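Local coordinates for regulatory protein (Bacillus megaterium, PDB 4UA1) that probably represses the mercury-resistance operon without mercury and, as a dimer carrying a mercury(II) ion, activates its transcription while staying bound to DNA, at residues I52-M55 / Q56-G59; M106-D109 / L110-R113. One frame throughout, in Å; residues are numbered along the deposited sequence.

In the fold
Both contacts are local: each joins residues three to five apart in one continuous stretch at the end of a helix, so neither closes a loop, and they follow in series along the chain without nesting or crossing. Contact 1 comes first, where helix 44-57 of the DNA-binding region ends and the chain turns toward helix 62-74. Contact 2 comes at the far end of the long helix 78-112, just before mercury ligand Cys114. Their centres are about 34 Å apart in one subunit. The dimer brings the two regions together: Leu58 of contact 1 packs on Leu129 of the second subunit, while Leu110 of contact 2 packs on Leu58 of the second subunit and on Leu129 of its own chain.

Contact 1. Residues I52-M55 / Q56-G59; sequences IKRM and QELG
Gln56 meets Ile52 one turn earlier: its N is bonded to Ile52 O (3.0 Å), and the two side chains run alongside each other in the same direction. Beyond CG the Gln56 chain is extended, taking its amide end past CG2 of Ile52, while in the fold the side chain also rests on Leu62 and Ile65 of helix 62-74. The next step holds Glu57 N to Lys53 O at 3.0 Å. The Glu57 carboxylate swings back over that turn. There OE2 lies 3.3 Å from Lys53 CE and makes a long salt bridge with Lys53 NZ (3.9 Å), while OE1 approaches the CG methylene of Arg54 at 3.9 Å. Lys53 gets there with CG anti to its backbone N (chi1 178°) and a bend at chi2, which brings its CE and NZ across to OE2 of Glu57. Met55 contributes its carbonyl: Met55 O takes Leu58 N (2.9 Å) from above the carbonyl plane. The Met55 side chain packs on Ile65 and Leu68 of helix 62-74, and Leu129 of the second subunit packs on Met55, Arg54 and Leu58. Gly59, with phi 94° and two bonds back into the last turn, makes the C-terminal end of helix 44-57 a Schellman motif in the MerR-family DNA-binding region, where the chain turns toward helix 62-74.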
ATOM      1  N   ILE B  52      -0.092  15.742  10.788  1.00 27.03           N
ATOM      2  CA  ILE B  52      -0.842  14.894   9.884  1.00 32.66           C
ATOM      3  C   ILE B  52       0.094  14.156   8.929  1.00 28.45           C
ATOM      4  O   ILE B  52      -0.014  12.935   8.736  1.00 26.10           O
ATOM      5  CB  ILE B  52      -1.867  15.723   9.104  1.00 26.84           C
ATOM      6  CG1 ILE B  52      -3.004  16.144  10.035  1.00 27.86           C
ATOM      7  CG2 ILE B  52      -2.418  14.933   7.948  1.00 25.73           C
ATOM      8  CD1 ILE B  52      -3.829  17.258   9.488  1.00 40.32           C
ATOM      9  N   LYS B  53       1.020  14.904   8.342  1.00 36.37           N
ATOM     10  CA  LYS B  53       1.993  14.310   7.446  1.00 40.64           C
ATOM     11  C   LYS B  53       2.711  13.140   8.148  1.00 29.07           C
ATOM     12  O   LYS B  53       2.819  12.031   7.600  1.00 29.94           O
ATOM     13  CB  LYS B  53       2.984  15.385   6.956  1.00 36.07           C
ATOM     14  CG  LYS B  53       4.103  14.877   6.046  1.00 34.47           C
ATOM     15  CD  LYS B  53       3.533  14.331   4.758  1.00 52.34           C
ATOM     16  CE  LYS B  53       4.604  13.812   3.823  1.00 50.23           C
ATOM     17  NZ  LYS B  53       4.029  12.739   2.954  1.00 47.97           N
ATOM     18  N   ARG B  54       3.168  13.359   9.376  1.00 28.31           N
ATOM     19  CA  ARG B  54       3.982  12.334  10.009  1.00 34.57           C
ATOM     20  C   ARG B  54       3.149  11.151  10.437  1.00 27.82           C
ATOM     21  O   ARG B  54       3.624  10.021  10.381  1.00 43.28           O
ATOM     22  CB  ARG B  54       4.773  12.889  11.194  1.00 29.62           C
ATOM     23  CG  ARG B  54       5.802  13.855  10.684  1.00 35.13           C
ATOM     24  CD  ARG B  54       6.581  14.541  11.754  1.00 48.51           C
ATOM     25  NE  ARG B  54       7.098  15.795  11.222  1.00 60.24           N
ATOM     26  CZ  ARG B  54       8.097  16.496  11.747  1.00 57.24           C
ATOM     27  NH1 ARG B  54       8.781  16.039  12.798  1.00 50.16           N
ATOM     28  NH2 ARG B  54       8.451  17.631  11.172  1.00 50.33           N
ATOM     29  N   MET B  55       1.910  11.397  10.851  1.00 24.76           N
ATOM     30  CA  MET B  55       1.023  10.296  11.184  1.00 23.97           C
ATOM     31  C   MET B  55       0.853   9.434   9.958  1.00 24.04           C
ATOM     32  O   MET B  55       0.858   8.204  10.059  1.00 24.16           O
ATOM     33  CB  MET B  55      -0.334  10.786  11.708  1.00 23.09           C
ATOM     34  CG  MET B  55      -0.337  11.135  13.199  1.00 23.06           C
ATOM     35  SD  MET B  55      -1.984  11.190  13.943  1.00 46.49           S
ATOM     36  CE  MET B  55      -2.721  12.588  13.107  1.00 22.28           C
ATOM     37  N   GLN B  56       0.739  10.067   8.787  1.00 26.72           N
ATOM     38  CA  GLN B  56       0.640   9.261   7.575  1.00 32.76           C
ATOM     39  C   GLN B  56       1.914   8.508   7.283  1.00 28.16           C
ATOM     40  O   GLN B  56       1.860   7.402   6.774  1.00 36.83           O
ATOM     41  CB  GLN B  56       0.295  10.112   6.388  1.00 27.11           C
ATOM     42  CG  GLN B  56      -1.171  10.304   6.212  1.00 30.27           C
ATOM     43  CD  GLN B  56      -1.440  11.359   5.171  1.00 35.81           C
ATOM     44  OE1 GLN B  56      -1.166  12.549   5.403  1.00 26.64           O
ATOM     45  NE2 GLN B  56      -1.948  10.945   4.011  1.00 36.40           N
ATOM     46  N   GLU B  57       3.061   9.073   7.620  1.00 28.84           N
ATOM     47  CA  GLU B  57       4.306   8.329   7.412  1.00 30.17           C
ATOM     48  C   GLU B  57       4.393   7.204   8.435  1.00 30.29           C
ATOM     49  O   GLU B  57       5.162   6.267   8.289  1.00 32.49           O
ATOM     50  CB  GLU B  57       5.511   9.270   7.483  1.00 32.07           C
ATOM     51  CG  GLU B  57       5.465  10.334   6.366  1.00 39.51           C
ATOM     52  CD  GLU B  57       6.490  11.452   6.513  1.00 41.57           C
ATOM     53  OE1 GLU B  57       6.914  11.726   7.651  1.00 42.91           O
ATOM     54  OE2 GLU B  57       6.851  12.082   5.492  1.00 44.12           O
ATOM     55  N   LEU B  58       3.570   7.286   9.472  1.00 27.46           N
ATOM     56  CA  LEU B  58       3.549   6.248  10.494  1.00 27.51           C
ATOM     57  C   LEU B  58       2.468   5.213  10.223  1.00 35.11           C
ATOM     58  O   LEU B  58       2.250   4.325  11.047  1.00 27.01           O
ATOM     59  CB  LEU B  58       3.331   6.859  11.878  1.00 26.84           C
ATOM     60  CG  LEU B  58       4.498   7.700  12.396  1.00 29.31           C
ATOM     61  CD1 LEU B  58       4.145   8.368  13.699  1.00 27.22           C
ATOM     62  CD2 LEU B  58       5.744   6.868  12.545  1.00 29.22           C
ATOM     63  N   GLY B  59       1.766   5.344   9.100  1.00 26.30           N
ATOM     64  CA  GLY B  59       0.815   4.330   8.706  1.00 26.28           C
ATOM     65  C   GLY B  59      -0.621   4.540   9.119  1.00 25.09           C
ATOM     66  O   GLY B  59      -1.435   3.631   8.968  1.00 25.41           O
TER

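Contact 2. Residues M106-D109 / L110-R113; sequences MLMD and LKER
Two successive bends, at chi2 (-75°) and chi3 (-56°), curl the Met108 chain so that its methyl CE reaches the charged ends of Lys111 and Glu112. Lys111 runs beside Met108 in the same direction and, bent at its last torsion, places NZ 3.8 Å from Met108 CE. Glu112, extended beyond CG, comes across the methionine from the next turn and sets OE2 3.6 Å from the same CE. Lys111 NZ and Glu112 OE2 themselves form a salt bridge at 3.5 Å, so the methyl sits beside an ion pair. The other oxygen of that carboxylate faces a like charge: Glu112 OE1 is 3.9 Å from Asp109 OD1, the two planes being turned 73° apart. Such closeness might raise the proton affinity of one or both acids, although the lysine at Glu112, and a long, weak ion pair from Arg105 to Asp109, would work against this. The backbone beneath is regular, with Leu110 N bonded to Met106 O, Lys111 N to Leu107 O (2.9 Å) and Glu112 N to Met108 O (2.9 Å). The last bond, Arg113 N to Asp109 O, is weak (3.1 Å). CB and CG of Leu110 lie against the carbonyl oxygens of Leu107 and Met106, while its side chain packs on Thr128 and Leu129 of helix 124-130. Arg113 also lies against that helix, at Pro124 and Thr128, and its side chain comes within about 7 Å of a bound mercury ion. The end of helix 78-112 thus touches its own helix 124-130 and, on the second subunit, helix 78-112 near its start (Ile90 at Leu107 and Met108, Ile87 at Lys111) and Leu58 just after helix 44-57, which meets Leu110.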
ATOM      1  N   MET B 106       3.714 -18.164   1.485  1.00 23.86           N
ATOM      2  CA  MET B 106       3.126 -18.667   0.231  1.00 23.92           C
ATOM      3  C   MET B 106       4.112 -18.722  -0.922  1.00 23.46           C
ATOM      4  O   MET B 106       4.128 -19.666  -1.694  1.00 23.87           O
ATOM      5  CB  MET B 106       1.928 -17.819  -0.182  1.00 28.01           C
ATOM      6  CG  MET B 106       0.644 -18.215   0.530  1.00 24.75           C
ATOM      7  SD  MET B 106      -0.583 -16.897   0.444  1.00 51.46           S
ATOM      8  CE  MET B 106      -2.054 -17.906   0.503  1.00 26.45           C
ATOM      9  N   LEU B 107       4.897 -17.667  -1.053  1.00 22.75           N
ATOM     10  CA  LEU B 107       5.863 -17.568  -2.111  1.00 22.56           C
ATOM     11  C   LEU B 107       6.923 -18.621  -1.932  1.00 23.12           C
ATOM     12  O   LEU B 107       7.337 -19.260  -2.897  1.00 23.38           O
ATOM     13  CB  LEU B 107       6.466 -16.171  -2.141  1.00 24.29           C
ATOM     14  CG  LEU B 107       5.518 -15.010  -2.488  1.00 21.59           C
ATOM     15  CD1 LEU B 107       6.181 -13.666  -2.161  1.00 21.17           C
ATOM     16  CD2 LEU B 107       5.049 -15.046  -3.932  1.00 21.87           C
ATOM     17  N   MET B 108       7.332 -18.809  -0.680  1.00 23.99           N
ATOM     18  CA  MET B 108       8.295 -19.835  -0.319  1.00 24.44           C
ATOM     19  C   MET B 108       7.809 -21.246  -0.741  1.00 31.03           C
ATOM     20  O   MET B 108       8.533 -22.015  -1.392  1.00 25.50           O
ATOM     21  CB  MET B 108       8.549 -19.791   1.186  1.00 34.50           C
ATOM     22  CG  MET B 108       9.238 -18.512   1.706  1.00 32.50           C
ATOM     23  SD  MET B 108      11.011 -18.390   1.349  1.00 66.18           S
ATOM     24  CE  MET B 108      11.636 -19.909   2.080  1.00 34.20           C
ATOM     25  N   ASP B 109       6.569 -21.576  -0.395  1.00 25.26           N
ATOM     26  CA  ASP B 109       6.039 -22.881  -0.734  1.00 26.05           C
ATOM     27  C   ASP B 109       5.937 -23.080  -2.251  1.00 29.30           C
ATOM     28  O   ASP B 109       6.258 -24.175  -2.788  1.00 26.25           O
ATOM     29  CB  ASP B 109       4.694 -23.070  -0.061  1.00 28.19           C
ATOM     30  CG  ASP B 109       4.807 -23.067   1.455  1.00 37.78           C
ATOM     31  OD1 ASP B 109       5.857 -23.569   1.962  1.00 32.24           O
ATOM     32  OD2 ASP B 109       3.860 -22.560   2.115  1.00 27.53           O
ATOM     33  N   LEU B 110       5.485 -22.026  -2.935  1.00 24.85           N
ATOM     34  CA  LEU B 110       5.495 -22.005  -4.386  1.00 24.68           C
ATOM     35  C   LEU B 110       6.876 -22.324  -4.994  1.00 29.92           C
ATOM     36  O   LEU B 110       7.007 -23.238  -5.811  1.00 25.22           O
ATOM     37  CB  LEU B 110       5.034 -20.645  -4.858  1.00 25.58           C
ATOM     38  CG  LEU B 110       3.529 -20.525  -4.795  1.00 25.02           C
ATOM     39  CD1 LEU B 110       3.085 -19.059  -4.955  1.00 23.89           C
ATOM     40  CD2 LEU B 110       2.978 -21.425  -5.894  1.00 25.56           C
ATOM     41  N   LYS B 111       7.897 -21.589  -4.556  1.00 24.49           N
ATOM     42  CA  LYS B 111       9.265 -21.729  -5.061  1.00 31.38           C
ATOM     43  C   LYS B 111       9.897 -23.118  -4.708  1.00 25.77           C
ATOM     44  O   LYS B 111      10.710 -23.664  -5.459  1.00 26.29           O
ATOM     45  CB  LYS B 111      10.148 -20.603  -4.475  1.00 31.63           C
ATOM     46  CG  LYS B 111      11.014 -21.098  -3.277  1.00 25.43           C
ATOM     47  CD  LYS B 111      12.015 -20.094  -2.771  1.00 34.59           C
ATOM     48  CE  LYS B 111      13.256 -20.793  -2.175  1.00 37.22           C
ATOM     49  NZ  LYS B 111      12.974 -21.661  -0.994  1.00 44.67           N
ATOM     50  N   GLU B 112       9.511 -23.671  -3.559  1.00 27.46           N
ATOM     51  CA  GLU B 112       9.967 -24.983  -3.138  1.00 27.32           C
ATOM     52  C   GLU B 112       9.307 -26.046  -3.975  1.00 27.57           C
ATOM     53  O   GLU B 112       9.706 -27.210  -3.937  1.00 28.55           O
ATOM     54  CB  GLU B 112       9.738 -25.196  -1.652  1.00 28.02           C
ATOM     55  CG  GLU B 112      10.614 -24.261  -0.856  1.00 35.06           C
ATOM     56  CD  GLU B 112      10.260 -24.173   0.617  1.00 32.95           C
ATOM     57  OE1 GLU B 112       9.392 -24.952   1.068  1.00 31.56           O
ATOM     58  OE2 GLU B 112      10.870 -23.328   1.326  1.00 32.97           O
ATOM     59  N   ARG B 113       8.254 -25.667  -4.696  1.00 26.89           N
ATOM     60  CA  ARG B 113       7.685 -26.647  -5.629  1.00 27.57           C
ATOM     61  C   ARG B 113       8.618 -26.964  -6.814  1.00 27.43           C
ATOM     62  O   ARG B 113       8.421 -27.985  -7.466  1.00 28.00           O
ATOM     63  CB  ARG B 113       6.313 -26.203  -6.169  1.00 26.96           C
ATOM     64  CG  ARG B 113       5.257 -26.034  -5.093  1.00 27.14           C
ATOM     65  CD  ARG B 113       3.962 -25.425  -5.622  1.00 27.02           C
ATOM     66  NE  ARG B 113       3.118 -26.549  -5.958  1.00 38.14           N
ATOM     67  CZ  ARG B 113       2.034 -26.910  -5.281  1.00 30.61           C
ATOM     68  NH1 ARG B 113       1.588 -26.173  -4.267  1.00 28.99           N
ATOM     69  NH2 ARG B 113       1.371 -27.993  -5.659  1.00 30.18           N
TER